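PDB 7A0Q: CrtC domain-containing protein from Fusarium vanettenii 77-13-4, which probably hydrates the isoflavonoid phytoalexin kievitone, as a kievitone hydratase built from lipocalin-like domains of the CrtC family. Local coordinates for residues 60-64 with 221-225; 93-98 with 302-306; 145-149 with 185-189; 247-251 with 261-265; 278-284 with 341-346. One frame throughout, in Å; residues are numbered along the deposited sequence.

Contact 1 of 5, residues 60-64 with 221-225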
# COMPACT_ATOMS: atom_id res chain seq x y z
N TRP A 60 2.78 -5.50 -3.53
CA TRP A 60 1.81 -4.41 -3.62
C TRP A 60 2.51 -3.10 -3.91
O TRP A 60 3.58 -2.83 -3.36
CB TRP A 60 1.04 -4.35 -2.29
CG TRP A 60 -0.10 -3.42 -2.14
CD1 TRP A 60 -1.43 -3.76 -2.14
CD2 TRP A 60 -0.05 -2.02 -1.84
NE1 TRP A 60 -2.20 -2.66 -1.89
CE2 TRP A 60 -1.38 -1.57 -1.70
CE3 TRP A 60 0.99 -1.10 -1.68
CZ2 TRP A 60 -1.71 -0.24 -1.43
CZ3 TRP A 60 0.67 0.23 -1.39
CH2 TRP A 60 -0.67 0.64 -1.27
N SER A 61 1.92 -2.28 -4.78
CA SER A 61 2.48 -0.97 -5.05
C SER A 61 1.38 0.06 -5.25
O SER A 61 0.34 -0.22 -5.85
CB SER A 61 3.42 -0.98 -6.29
OG SER A 61 2.75 -1.30 -7.51
N SER A 62 1.62 1.25 -4.71
CA SER A 62 0.79 2.43 -5.00
C SER A 62 1.69 3.54 -5.52
O SER A 62 2.57 4.03 -4.81
CB SER A 62 -0.00 2.84 -3.76
OG SER A 62 0.84 3.31 -2.72
N SER A 63 1.49 3.91 -6.78
CA SER A 63 2.31 4.93 -7.42
C SER A 63 1.55 6.25 -7.45
O SER A 63 0.42 6.30 -7.94
CB SER A 63 2.70 4.52 -8.84
OG SER A 63 3.49 3.34 -8.83
N TYR A 64 2.18 7.29 -6.91
CA TYR A 64 1.66 8.65 -6.93
C TYR A 64 2.37 9.37 -8.07
O TYR A 64 3.57 9.67 -7.97
CB TYR A 64 1.93 9.33 -5.59
CG TYR A 64 1.38 8.58 -4.39
CD1 TYR A 64 2.11 7.56 -3.78
CD2 TYR A 64 0.13 8.90 -3.87
CE1 TYR A 64 1.60 6.88 -2.67
CE2 TYR A 64 -0.39 8.24 -2.78
CZ TYR A 64 0.35 7.23 -2.18
OH TYR A 64 -0.20 6.60 -1.10
N TRP A 221 -5.87 -0.24 7.04
CA TRP A 221 -4.46 0.12 6.99
C TRP A 221 -4.33 1.50 6.38
O TRP A 221 -4.94 1.80 5.34
CB TRP A 221 -3.66 -0.90 6.16
CG TRP A 221 -2.19 -0.60 5.99
CD1 TRP A 221 -1.23 -0.64 6.97
CD2 TRP A 221 -1.51 -0.26 4.77
NE1 TRP A 221 0.01 -0.33 6.43
CE2 TRP A 221 -0.13 -0.09 5.09
CE3 TRP A 221 -1.92 -0.08 3.45
CZ2 TRP A 221 0.82 0.25 4.13
CZ3 TRP A 221 -0.96 0.26 2.48
CH2 TRP A 221 0.39 0.42 2.84
N PHE A 222 -3.51 2.34 7.01
CA PHE A 222 -3.19 3.66 6.49
C PHE A 222 -1.73 3.75 6.09
O PHE A 222 -0.83 3.31 6.83
CB PHE A 222 -3.46 4.76 7.52
CG PHE A 222 -4.91 4.98 7.81
CD1 PHE A 222 -5.67 5.82 7.00
CD2 PHE A 222 -5.52 4.36 8.89
CE1 PHE A 222 -7.02 6.04 7.26
CE2 PHE A 222 -6.87 4.58 9.16
CZ PHE A 222 -7.62 5.41 8.36
N GLN A 223 -1.49 4.37 4.94
CA GLN A 223 -0.16 4.68 4.42
C GLN A 223 -0.11 6.19 4.27
O GLN A 223 -0.80 6.74 3.40
CB GLN A 223 0.05 3.98 3.08
CG GLN A 223 1.36 4.33 2.42
CD GLN A 223 1.29 4.29 0.90
OE1 GLN A 223 1.72 5.24 0.24
NE2 GLN A 223 0.77 3.19 0.34
N LEU A 224 0.68 6.88 5.09
CA LEU A 224 0.62 8.34 5.14
C LEU A 224 1.96 9.00 4.80
O LEU A 224 3.02 8.56 5.26
CB LEU A 224 0.15 8.83 6.52
CG LEU A 224 -1.14 8.19 7.03
CD1 LEU A 224 -1.47 8.72 8.43
CD2 LEU A 224 -2.32 8.39 6.05
N HIS A 225 1.87 10.09 4.05
CA HIS A 225 3.01 10.94 3.70
C HIS A 225 2.74 12.36 4.20
O HIS A 225 1.63 12.86 4.08
CB HIS A 225 3.24 10.99 2.19
CG HIS A 225 3.42 9.64 1.57
ND1 HIS A 225 4.65 9.11 1.27
CD2 HIS A 225 2.51 8.68 1.27
CE1 HIS A 225 4.50 7.89 0.77
NE2 HIS A 225 3.21 7.60 0.77

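Contact 2 of 5, residues 93-98 with 302-306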
# COMPACT_ATOMS: atom_id res chain seq x y z
N LEU A 93 -6.64 6.09 -10.71
CA LEU A 93 -7.47 7.20 -10.28
C LEU A 93 -6.90 8.47 -10.88
O LEU A 93 -5.73 8.79 -10.67
CB LEU A 93 -7.52 7.31 -8.75
CG LEU A 93 -8.31 8.50 -8.18
CD1 LEU A 93 -9.81 8.35 -8.47
CD2 LEU A 93 -8.06 8.67 -6.68
N ASN A 94 -7.73 9.19 -11.65
CA ASN A 94 -7.37 10.50 -12.18
C ASN A 94 -7.69 11.55 -11.12
O ASN A 94 -8.85 11.73 -10.75
CB ASN A 94 -8.13 10.77 -13.47
CG ASN A 94 -7.76 12.10 -14.12
OD1 ASN A 94 -7.62 13.12 -13.44
ND2 ASN A 94 -7.63 12.11 -15.44
N LEU A 95 -6.66 12.26 -10.64
CA LEU A 95 -6.88 13.18 -9.53
C LEU A 95 -7.57 14.47 -9.96
O LEU A 95 -8.09 15.19 -9.10
CB LEU A 95 -5.55 13.51 -8.85
CG LEU A 95 -4.86 12.32 -8.17
CD1 LEU A 95 -3.67 12.79 -7.34
CD2 LEU A 95 -5.84 11.54 -7.31
N GLU A 96 -7.60 14.76 -11.26
CA GLU A 96 -8.32 15.95 -11.73
C GLU A 96 -9.81 15.69 -11.86
O GLU A 96 -10.63 16.52 -11.45
CB GLU A 96 -7.75 16.41 -13.07
CG GLU A 96 -8.44 17.66 -13.62
CD GLU A 96 -8.38 17.74 -15.14
OE1 GLU A 96 -9.20 18.48 -15.73
OE2 GLU A 96 -7.51 17.07 -15.75
N THR A 97 -10.19 14.54 -12.42
CA THR A 97 -11.57 14.27 -12.79
C THR A 97 -12.26 13.25 -11.90
O THR A 97 -13.48 13.08 -12.03
CB THR A 97 -11.63 13.76 -14.24
OG1 THR A 97 -11.03 12.46 -14.30
CG2 THR A 97 -10.88 14.70 -15.16
N ASN A 98 -11.52 12.56 -11.03
CA ASN A 98 -11.98 11.44 -10.21
C ASN A 98 -12.28 10.19 -11.02
O ASN A 98 -12.82 9.22 -10.46
CB ASN A 98 -13.20 11.78 -9.36
CG ASN A 98 -12.90 12.81 -8.29
OD1 ASN A 98 -11.75 13.00 -7.89
ND2 ASN A 98 -13.94 13.50 -7.82
N TYR A 302 -10.54 10.70 -1.06
CA TYR A 302 -10.54 11.71 -2.11
C TYR A 302 -11.82 11.68 -2.94
O TYR A 302 -12.32 12.73 -3.37
CB TYR A 302 -9.32 11.49 -3.01
CG TYR A 302 -8.96 12.62 -3.95
CD1 TYR A 302 -8.28 13.74 -3.49
CD2 TYR A 302 -9.27 12.54 -5.30
CE1 TYR A 302 -7.93 14.77 -4.36
CE2 TYR A 302 -8.93 13.56 -6.16
CZ TYR A 302 -8.26 14.67 -5.69
OH TYR A 302 -7.91 15.68 -6.55
N THR A 303 -12.34 10.48 -3.20
CA THR A 303 -13.58 10.31 -3.93
C THR A 303 -14.23 9.01 -3.45
O THR A 303 -13.57 8.15 -2.87
CB THR A 303 -13.35 10.29 -5.45
OG1 THR A 303 -14.60 10.45 -6.13
CG2 THR A 303 -12.70 8.98 -5.89
N GLU A 304 -15.54 8.90 -3.68
CA GLU A 304 -16.33 7.86 -3.02
C GLU A 304 -15.93 6.46 -3.50
O GLU A 304 -15.60 5.59 -2.69
CB GLU A 304 -17.83 8.09 -3.25
CG GLU A 304 -18.41 9.31 -2.55
CD GLU A 304 -18.08 10.61 -3.25
OE1 GLU A 304 -17.55 10.57 -4.38
OE2 GLU A 304 -18.37 11.69 -2.68
N ASP A 305 -16.00 6.22 -4.80
CA ASP A 305 -15.77 4.89 -5.36
C ASP A 305 -14.27 4.69 -5.60
O ASP A 305 -13.70 5.24 -6.55
CB ASP A 305 -16.56 4.71 -6.65
CG ASP A 305 -16.33 3.35 -7.31
OD1 ASP A 305 -15.72 2.45 -6.68
OD2 ASP A 305 -16.78 3.17 -8.46
N GLN A 306 -13.64 3.91 -4.73
CA GLN A 306 -12.26 3.45 -4.93
C GLN A 306 -12.14 2.00 -4.47
O GLN A 306 -11.21 1.61 -3.76
CB GLN A 306 -11.25 4.33 -4.19
CG GLN A 306 -11.35 5.82 -4.52
CD GLN A 306 -10.22 6.63 -3.93
OE1 GLN A 306 -9.09 6.55 -4.39
NE2 GLN A 306 -10.53 7.40 -2.89
O HOH W 1 -14.56 7.07 -8.51

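Contact 3 of 5, residues 145-149 with 185-189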
# COMPACT_ATOMS: atom_id res chain seq x y z
N VAL A 145 -7.39 -0.50 -17.73
CA VAL A 145 -6.34 -0.45 -16.71
C VAL A 145 -5.05 -0.98 -17.33
O VAL A 145 -4.73 -2.17 -17.24
CB VAL A 145 -6.71 -1.24 -15.44
CG1 VAL A 145 -5.60 -1.12 -14.39
CG2 VAL A 145 -8.01 -0.75 -14.86
N THR A 146 -4.30 -0.10 -17.98
CA THR A 146 -3.08 -0.49 -18.68
C THR A 146 -1.96 0.45 -18.26
O THR A 146 -2.12 1.67 -18.34
CB THR A 146 -3.29 -0.45 -20.20
OG1 THR A 146 -4.17 -1.51 -20.59
CG2 THR A 146 -1.96 -0.63 -20.93
N PHE A 147 -0.86 -0.11 -17.79
CA PHE A 147 0.27 0.70 -17.34
C PHE A 147 1.50 -0.18 -17.28
O PHE A 147 1.41 -1.41 -17.33
CB PHE A 147 -0.01 1.39 -15.99
CG PHE A 147 -0.39 0.44 -14.87
CD1 PHE A 147 0.59 -0.29 -14.20
CD2 PHE A 147 -1.72 0.32 -14.48
CE1 PHE A 147 0.23 -1.16 -13.16
CE2 PHE A 147 -2.08 -0.54 -13.42
CZ PHE A 147 -1.10 -1.27 -12.77
N ASP A 148 2.66 0.45 -17.18
CA ASP A 148 3.93 -0.27 -17.12
C ASP A 148 4.88 0.63 -16.34
O ASP A 148 5.48 1.55 -16.90
CB ASP A 148 4.44 -0.59 -18.52
CG ASP A 148 5.65 -1.50 -18.53
OD1 ASP A 148 6.19 -1.81 -17.45
OD2 ASP A 148 6.07 -1.91 -19.63
N ILE A 149 4.98 0.38 -15.04
CA ILE A 149 5.61 1.28 -14.09
C ILE A 149 6.82 0.58 -13.50
O ILE A 149 6.70 -0.53 -12.97
CB ILE A 149 4.63 1.69 -12.98
CG1 ILE A 149 3.38 2.33 -13.58
CG2 ILE A 149 5.32 2.60 -12.00
CD1 ILE A 149 2.27 2.63 -12.57
N GLY A 185 8.19 5.17 -16.31
CA GLY A 185 7.34 4.32 -17.12
C GLY A 185 6.15 5.08 -17.68
O GLY A 185 6.23 6.28 -17.95
N SER A 186 5.04 4.36 -17.82
CA SER A 186 3.88 4.96 -18.47
C SER A 186 2.58 4.38 -17.92
O SER A 186 2.55 3.31 -17.31
CB SER A 186 3.94 4.74 -19.99
OG SER A 186 3.69 3.38 -20.31
N LEU A 187 1.50 5.12 -18.16
CA LEU A 187 0.16 4.59 -18.01
C LEU A 187 -0.64 5.05 -19.21
O LEU A 187 -0.41 6.15 -19.74
CB LEU A 187 -0.52 5.04 -16.70
CG LEU A 187 -1.01 6.47 -16.52
CD1 LEU A 187 -2.09 6.53 -15.46
CD2 LEU A 187 0.15 7.38 -16.15
N THR A 188 -1.53 4.20 -19.68
CA THR A 188 -2.29 4.48 -20.89
C THR A 188 -3.71 4.85 -20.48
O THR A 188 -4.39 4.07 -19.81
CB THR A 188 -2.29 3.27 -21.83
OG1 THR A 188 -0.94 3.00 -22.23
CG2 THR A 188 -3.12 3.58 -23.07
N VAL A 189 -4.14 6.05 -20.86
CA VAL A 189 -5.47 6.55 -20.51
C VAL A 189 -6.16 7.02 -21.78
O VAL A 189 -5.65 7.91 -22.48
CB VAL A 189 -5.40 7.69 -19.47
CG1 VAL A 189 -5.03 7.14 -18.11
CG2 VAL A 189 -4.41 8.74 -19.89
O HOH W 2 -4.79 2.75 -17.39

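Contact 4 of 5, residues 247-251 with 261-265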
# COMPACT_ATOMS: atom_id res chain seq x y z
N THR A 247 -5.72 -4.46 18.12
CA THR A 247 -4.49 -3.96 17.53
C THR A 247 -4.75 -2.59 16.91
O THR A 247 -5.69 -2.42 16.12
CB THR A 247 -3.95 -4.95 16.49
OG1 THR A 247 -3.56 -6.15 17.17
CG2 THR A 247 -2.73 -4.37 15.76
N ARG A 248 -3.97 -1.59 17.31
CA ARG A 248 -4.20 -0.23 16.83
C ARG A 248 -2.87 0.51 17.00
O ARG A 248 -2.57 1.00 18.10
CB ARG A 248 -5.35 0.44 17.57
CG ARG A 248 -5.37 0.21 19.09
CD ARG A 248 -6.59 0.85 19.75
NE ARG A 248 -6.56 0.67 21.21
CZ ARG A 248 -5.91 1.47 22.05
NH1 ARG A 248 -5.22 2.51 21.60
NH2 ARG A 248 -5.95 1.23 23.35
N PHE A 249 -2.08 0.57 15.94
CA PHE A 249 -0.73 1.09 16.12
C PHE A 249 -0.18 1.60 14.79
O PHE A 249 -0.64 1.22 13.71
CB PHE A 249 0.21 0.04 16.75
CG PHE A 249 0.80 -0.94 15.75
CD1 PHE A 249 -0.00 -1.85 15.07
CD2 PHE A 249 2.17 -0.94 15.50
CE1 PHE A 249 0.56 -2.76 14.16
CE2 PHE A 249 2.73 -1.84 14.61
CZ PHE A 249 1.94 -2.74 13.93
N ALA A 250 0.80 2.48 14.90
CA ALA A 250 1.52 3.00 13.75
C ALA A 250 3.00 2.66 13.89
O ALA A 250 3.56 2.75 14.99
CB ALA A 250 1.35 4.53 13.64
N THR A 251 3.61 2.27 12.77
CA THR A 251 5.06 2.30 12.61
C THR A 251 5.38 3.54 11.79
O THR A 251 4.85 3.73 10.70
CB THR A 251 5.60 1.05 11.91
OG1 THR A 251 5.16 -0.14 12.60
CG2 THR A 251 7.13 1.09 11.89
N VAL A 261 7.18 3.13 17.13
CA VAL A 261 6.13 2.12 17.19
C VAL A 261 5.15 2.59 18.27
O VAL A 261 5.44 2.50 19.47
CB VAL A 261 6.70 0.73 17.49
CG1 VAL A 261 5.59 -0.32 17.44
CG2 VAL A 261 7.83 0.42 16.47
N LEU A 262 4.00 3.12 17.84
CA LEU A 262 3.16 3.92 18.72
C LEU A 262 1.72 3.44 18.69
O LEU A 262 1.18 3.18 17.61
CB LEU A 262 3.20 5.41 18.32
CG LEU A 262 4.59 6.02 18.12
CD1 LEU A 262 4.48 7.45 17.59
CD2 LEU A 262 5.38 5.99 19.42
N PRO A 263 1.07 3.32 19.84
CA PRO A 263 -0.37 3.05 19.85
C PRO A 263 -1.14 4.22 19.25
O PRO A 263 -0.69 5.36 19.26
CB PRO A 263 -0.70 2.90 21.35
CG PRO A 263 0.60 2.70 22.04
CD PRO A 263 1.63 3.43 21.20
N LEU A 264 -2.34 3.92 18.75
CA LEU A 264 -3.21 4.97 18.23
C LEU A 264 -4.67 4.68 18.59
O LEU A 264 -5.05 3.56 18.91
CB LEU A 264 -3.07 5.14 16.70
CG LEU A 264 -3.48 3.99 15.78
CD1 LEU A 264 -4.98 3.92 15.52
CD2 LEU A 264 -2.72 4.07 14.46
N GLU A 265 -5.48 5.74 18.54
CA GLU A 265 -6.93 5.64 18.65
C GLU A 265 -7.53 5.88 17.27
O GLU A 265 -7.16 6.84 16.59
CB GLU A 265 -7.47 6.65 19.66
CG GLU A 265 -6.94 6.44 21.06
CD GLU A 265 -7.44 7.50 22.03
OE1 GLU A 265 -8.33 8.28 21.65
OE2 GLU A 265 -6.93 7.53 23.17

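Contact 5 of 5, residues 278-284 with 341-346. With NAG (2-acetamido-2-deoxy-beta-D-glucopyranose), chain C.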
# COMPACT_ATOMS: atom_id res chain seq x y z
N THR A 278 -20.43 -5.29 -3.85
CA THR A 278 -20.81 -6.65 -3.47
C THR A 278 -22.09 -6.69 -2.67
O THR A 278 -22.65 -7.77 -2.49
CB THR A 278 -19.71 -7.31 -2.64
OG1 THR A 278 -19.62 -6.66 -1.37
CG2 THR A 278 -18.35 -7.24 -3.36
N GLY A 279 -22.56 -5.54 -2.18
CA GLY A 279 -23.70 -5.48 -1.29
C GLY A 279 -23.42 -5.89 0.13
O GLY A 279 -24.35 -5.93 0.94
N ARG A 280 -22.16 -6.18 0.48
CA ARG A 280 -21.87 -6.84 1.75
C ARG A 280 -21.43 -5.90 2.85
O ARG A 280 -21.46 -6.30 4.02
CB ARG A 280 -20.78 -7.90 1.55
CG ARG A 280 -21.11 -8.94 0.52
CD ARG A 280 -22.07 -9.98 1.07
NE ARG A 280 -22.03 -11.20 0.27
CZ ARG A 280 -22.66 -12.32 0.60
NH1 ARG A 280 -23.39 -12.38 1.70
NH2 ARG A 280 -22.57 -13.39 -0.19
N VAL A 281 -21.02 -4.67 2.53
CA VAL A 281 -20.42 -3.81 3.54
C VAL A 281 -20.54 -2.36 3.10
O VAL A 281 -20.56 -2.06 1.90
CB VAL A 281 -18.95 -4.22 3.81
CG1 VAL A 281 -18.08 -3.94 2.59
CG2 VAL A 281 -18.40 -3.51 5.04
N THR A 282 -20.63 -1.46 4.07
CA THR A 282 -20.63 -0.01 3.87
C THR A 282 -19.31 0.55 4.37
O THR A 282 -18.99 0.43 5.56
CB THR A 282 -21.78 0.64 4.63
OG1 THR A 282 -23.00 -0.04 4.33
CG2 THR A 282 -21.90 2.11 4.27
N TYR A 283 -18.54 1.17 3.47
CA TYR A 283 -17.26 1.73 3.90
C TYR A 283 -17.44 3.15 4.43
O TYR A 283 -18.15 3.95 3.82
CB TYR A 283 -16.27 1.77 2.74
CG TYR A 283 -16.01 0.44 2.07
CD1 TYR A 283 -15.32 -0.57 2.72
CD2 TYR A 283 -16.45 0.20 0.77
CE1 TYR A 283 -15.07 -1.78 2.10
CE2 TYR A 283 -16.21 -1.01 0.15
CZ TYR A 283 -15.51 -1.99 0.81
OH TYR A 283 -15.28 -3.19 0.19
N PRO A 284 -16.80 3.49 5.55
CA PRO A 284 -16.69 4.90 5.93
C PRO A 284 -15.72 5.61 5.00
O PRO A 284 -14.85 4.99 4.38
CB PRO A 284 -16.14 4.84 7.35
CG PRO A 284 -15.31 3.58 7.36
CD PRO A 284 -16.00 2.61 6.43
N ILE A 341 -9.15 -0.84 3.19
CA ILE A 341 -10.17 -1.47 4.02
C ILE A 341 -10.43 -2.85 3.45
O ILE A 341 -10.87 -2.97 2.29
CB ILE A 341 -11.47 -0.66 4.08
CG1 ILE A 341 -11.18 0.80 4.44
CG2 ILE A 341 -12.40 -1.27 5.11
CD1 ILE A 341 -12.42 1.69 4.43
N VAL A 342 -10.15 -3.88 4.24
CA VAL A 342 -10.23 -5.26 3.78
C VAL A 342 -11.04 -6.07 4.77
O VAL A 342 -10.86 -5.93 5.98
CB VAL A 342 -8.83 -5.89 3.61
CG1 VAL A 342 -8.93 -7.41 3.44
CG2 VAL A 342 -8.10 -5.26 2.42
N TYR A 343 -11.94 -6.90 4.24
CA TYR A 343 -12.59 -7.98 4.97
C TYR A 343 -12.06 -9.30 4.42
O TYR A 343 -12.18 -9.56 3.22
CB TYR A 343 -14.11 -7.90 4.82
CG TYR A 343 -14.70 -6.75 5.59
CD1 TYR A 343 -14.59 -5.44 5.13
CD2 TYR A 343 -15.36 -6.97 6.80
CE1 TYR A 343 -15.12 -4.37 5.86
CE2 TYR A 343 -15.87 -5.92 7.53
CZ TYR A 343 -15.77 -4.63 7.06
OH TYR A 343 -16.30 -3.61 7.81
N SER A 344 -11.45 -10.11 5.28
CA SER A 344 -11.09 -11.45 4.85
C SER A 344 -12.29 -12.38 4.90
O SER A 344 -12.26 -13.45 4.28
CB SER A 344 -9.95 -12.01 5.71
OG SER A 344 -10.38 -12.25 7.04
N THR A 345 -13.33 -11.99 5.62
CA THR A 345 -14.63 -12.64 5.60
C THR A 345 -15.68 -11.59 5.89
O THR A 345 -15.43 -10.62 6.63
CB THR A 345 -14.72 -13.78 6.63
OG1 THR A 345 -16.06 -14.30 6.63
CG2 THR A 345 -14.41 -13.27 8.04
N TRP A 346 -16.85 -11.77 5.32
CA TRP A 346 -17.97 -10.89 5.62
C TRP A 346 -18.77 -11.37 6.83
O TRP A 346 -19.72 -10.68 7.23
CB TRP A 346 -18.85 -10.75 4.37
CG TRP A 346 -18.21 -9.86 3.31
CD1 TRP A 346 -17.64 -8.62 3.51
CD2 TRP A 346 -18.07 -10.14 1.91
NE1 TRP A 346 -17.17 -8.12 2.32
CE2 TRP A 346 -17.41 -9.03 1.33
CE3 TRP A 346 -18.44 -11.21 1.10
CZ2 TRP A 346 -17.12 -8.97 -0.04
CZ3 TRP A 346 -18.14 -11.16 -0.25
CH2 TRP A 346 -17.49 -10.04 -0.81
C1 NAG C . -14.05 -4.43 11.09
C2 NAG C . -13.86 -2.94 11.34
C3 NAG C . -14.86 -2.46 12.40
C4 NAG C . -16.29 -2.87 12.06
C5 NAG C . -16.38 -4.35 11.70
C6 NAG C . -17.72 -4.71 11.10
C7 NAG C . -11.66 -1.87 11.12
C8 NAG C . -10.33 -1.64 11.77
N2 NAG C . -12.51 -2.65 11.79
O3 NAG C . -14.77 -1.04 12.48
O4 NAG C . -17.09 -2.69 13.23
O5 NAG C . -15.40 -4.68 10.70
O6 NAG C . -17.98 -3.93 9.94
O7 NAG C . -11.94 -1.40 10.02
O HOH W 3 -15.39 -5.91 1.48

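Contact 1 of 5, residues 60-64 with 221-225
Y64 OH donates to Q223 OE1 over 2.7 Å, and this short bond leads a group that fixes the Q223 amide at both ends. The hydroxyl comes from above the carbonyl plane, 57° out of it, and the ring and amide planes stand nearly at right angles. H225, two residues along the strand from Q223, supplies the second donor: its NE2 reaches the same OE1 at 2.8 Å, in the carbonyl plane and on a lone pair. At the other end of the amide, Q223 NE2 gives a nearly straight bond of 3.1 Å to S62 OG, which lies in the amide plane. Q223 gets there with CG anti to its backbone N (chi1 175°) and a bend at chi2. Its NE2 also meets the edge of the W60 indole, 3.3 Å from CH2. Next along, W221 turns its edge to the face of W60 in a T-shaped pair, with CZ3 of W221 3.8 Å from CH2 of W60. W221 NE1 is held by S234, H225 ND1 by K232, and H202 stacks on Y64. The strands themselves do not pair: their axes pass 11.3 Å apart, so side chains alone bridge strand 58-66 and the first strand of the C-terminal lipocalin barrel. An imidazole, probably from the crystallisation liquor, lies beside W221 and may mark a pocket. Two donors on OE1 and an acceptor for one N-H of NE2 settle which way round the amide lies within a wholly buried, aromatic-rich layer.

Contact 2 of 5, residues 93-98 with 302-306
Y302 OH donates a short 2.6 Å bond to L95 O, arriving in the carbonyl plane on a lone pair, and it is the direct hydrogen bond between these two segments. A water adds a second polar link: it gives a 2.8 Å bond to D305 O and a weak one to N98 O. Each segment also braces itself. N94 OD1 takes the backbone N of E96 and of T97, forming an Asx turn, and Q306 NE2 bonds to T303 O. The turn closes the hairpin between strands 86-94 and 100-107 of the N-terminal lipocalin domain, which rests here on an irregular part of strand 295-308 in the C-terminal barrel. Of the ring contacts, the clearest is a CH-pi one: L95 CD2 sits over a face of Y302, 4.3 Å from the centroid. N98 stands its amide almost perpendicular to that ring, with OD1 3.4 Å from Y302 CE2, while its CG and ND2 pass T303 OG1. L93, with CG anti to the backbone N (chi1 177°), brings both branches to the other segment. CD1 makes apolar packing with T303 CG2 at 3.9 Å. CD2 instead comes against an amide oxygen, Q306 OE1, at 3.3 Å; that oxygen accepts from the backbone N of F321.

Contact 3 of 5, residues 145-149 with 185-189
D148 N donates to S186 O at 2.9 Å, and D148 O takes S186 N in return at 3.0 Å. This is a hydrogen-bonded pair of an antiparallel sheet, where strand 145-152 runs beside the end of strand 171-189 in the CrtC N-terminal lipocalin domain. T188 N adds a bond of 2.9 Å to T146 O. A water bridges T146 N and T188 O, accepting from the nitrogen and donating to the oxygen. T146, D148, S186 and T188 share one face of the sheet. T146 and T188 lie side by side on it, CG2 of the first 4.0 Å from OG1 of the second, while T146 OG1 turns to H142 O and D148 OD1 makes a salt bridge with R137. F147 and L187 emerge on the other face. They touch through their CB atoms, 3.8 Å apart; with CG of F147 set between the backbone N and carbonyl carbon (chi1 56°), the ring leads off toward V75 of strand 72-81. At the far end G185, whose positive phi of 119° suits a residue without CB, brings its CA within 3.3 Å of D148 O in a CA-H...O contact.

Contact 4 of 5, residues 247-251 with 261-265
The side chain of R248 curls round the carbonyl oxygen of L264. CB starts 3.4 Å from L264 O and also brushes L264 CD1. CG keeps the same distance from the oxygen, and CD comes closest of the carbons, 3.2 Å from L264 O. NE passes by at longer range, and NH1 then turns back to donate to L264 O at 2.9 Å. The oxygen lies in the guanidinium plane, yet the donor stands 54° out of the carbonyl plane. A chi1 of 43°, with the chain extended from CG to NE, carries the arm over the neighbouring strand. The backbones meet at the same place, since L264 N bonds to R248 O. L264 in turn tucks its side chain against the strand: CD2 is 3.6 Å from F249 C and packs against A250 CB. Farther on, A250 and L262 form a hydrogen-bonded pair, A250 N to L262 O at 2.8 Å and L262 N back to A250 O. P263, which has no N-H, faces F249 in a non-hydrogen-bonded pair, where this side asks for none. On that face of the sheet F249 and V261 lie side by side, CD2 to CG1 4.0 Å, and F166 meets the F249 ring edge to face. Strands 245-253 and 259-275 are thus joined as a beta hairpin, the antiparallel neighbour-to-neighbour connection from which a lipocalin barrel is built.

Contact 5 of 5, residues 278-284 with 341-346
The backbones of R280 and W346 stay well apart, CA to CA 6.8 Å, and the gap widens toward Y283 and I341, so side chains make the contact. R280 covers one face of W346: CB sits 3.5 Å from the centroid of the five-membered ring, almost on its normal, in a CH-pi contact. The bend at chi2 (-79°) then lays the chain across the indole, with NE 3.7 Å from W346 CE3 and the guanidinium tilted only 21° from the ring plane. T278 adds its OG1 and methyl beside CZ2 of W346; that OG1 also accepts from R280 N, an ST turn that shapes the loop, and is hydrogen-bonded to S276 OG as well. A water in the plane of the indole accepts from W346 NE1 at 3.0 Å and donates to Y283 OH, which is bonded to E307 too. V281 pushes CG2 to 3.5 Å from CE1 of Y343. The Y343 hydroxyl shares a 2.7 Å hydrogen bond with NAG O6, so the attached glycan, bonded also to T220, rests against this end of the barrel. Deeper in, I341 CG2 meets the edge of the Y283 ring at 3.8 Å, and I341 CD1 packs on P284, whose buried O has no polar partner. Strand 282-291 lies between 259-275 and 295-308, and strand 331-343 between 317-328 and 218-225; the contact spans the barrel end between non-neighbouring strands.

Contact 1 lies near the centre of the chain and is wholly buried, a polar-aromatic meeting of two sheets; the others are about 17 or 18 Å out, where contact 2 is still buried, contacts 3 and 5 partly so, and contact 4 the most exposed. Contacts 1 and 2 both tie the N-terminal strands to the C-terminal barrel, and their segments alternate along the chain. Contacts 3 and 4 instead stitch antiparallel strands within one lipocalin unit each, mainly by backbone bonds. Contact 5 also belongs to the barrel but works by side-chain packing and a bridging water, with a glycan sugar bonded to one side. Contacts 1 and 3 touch, S63 OG lying 3.7 Å from I149 CG2.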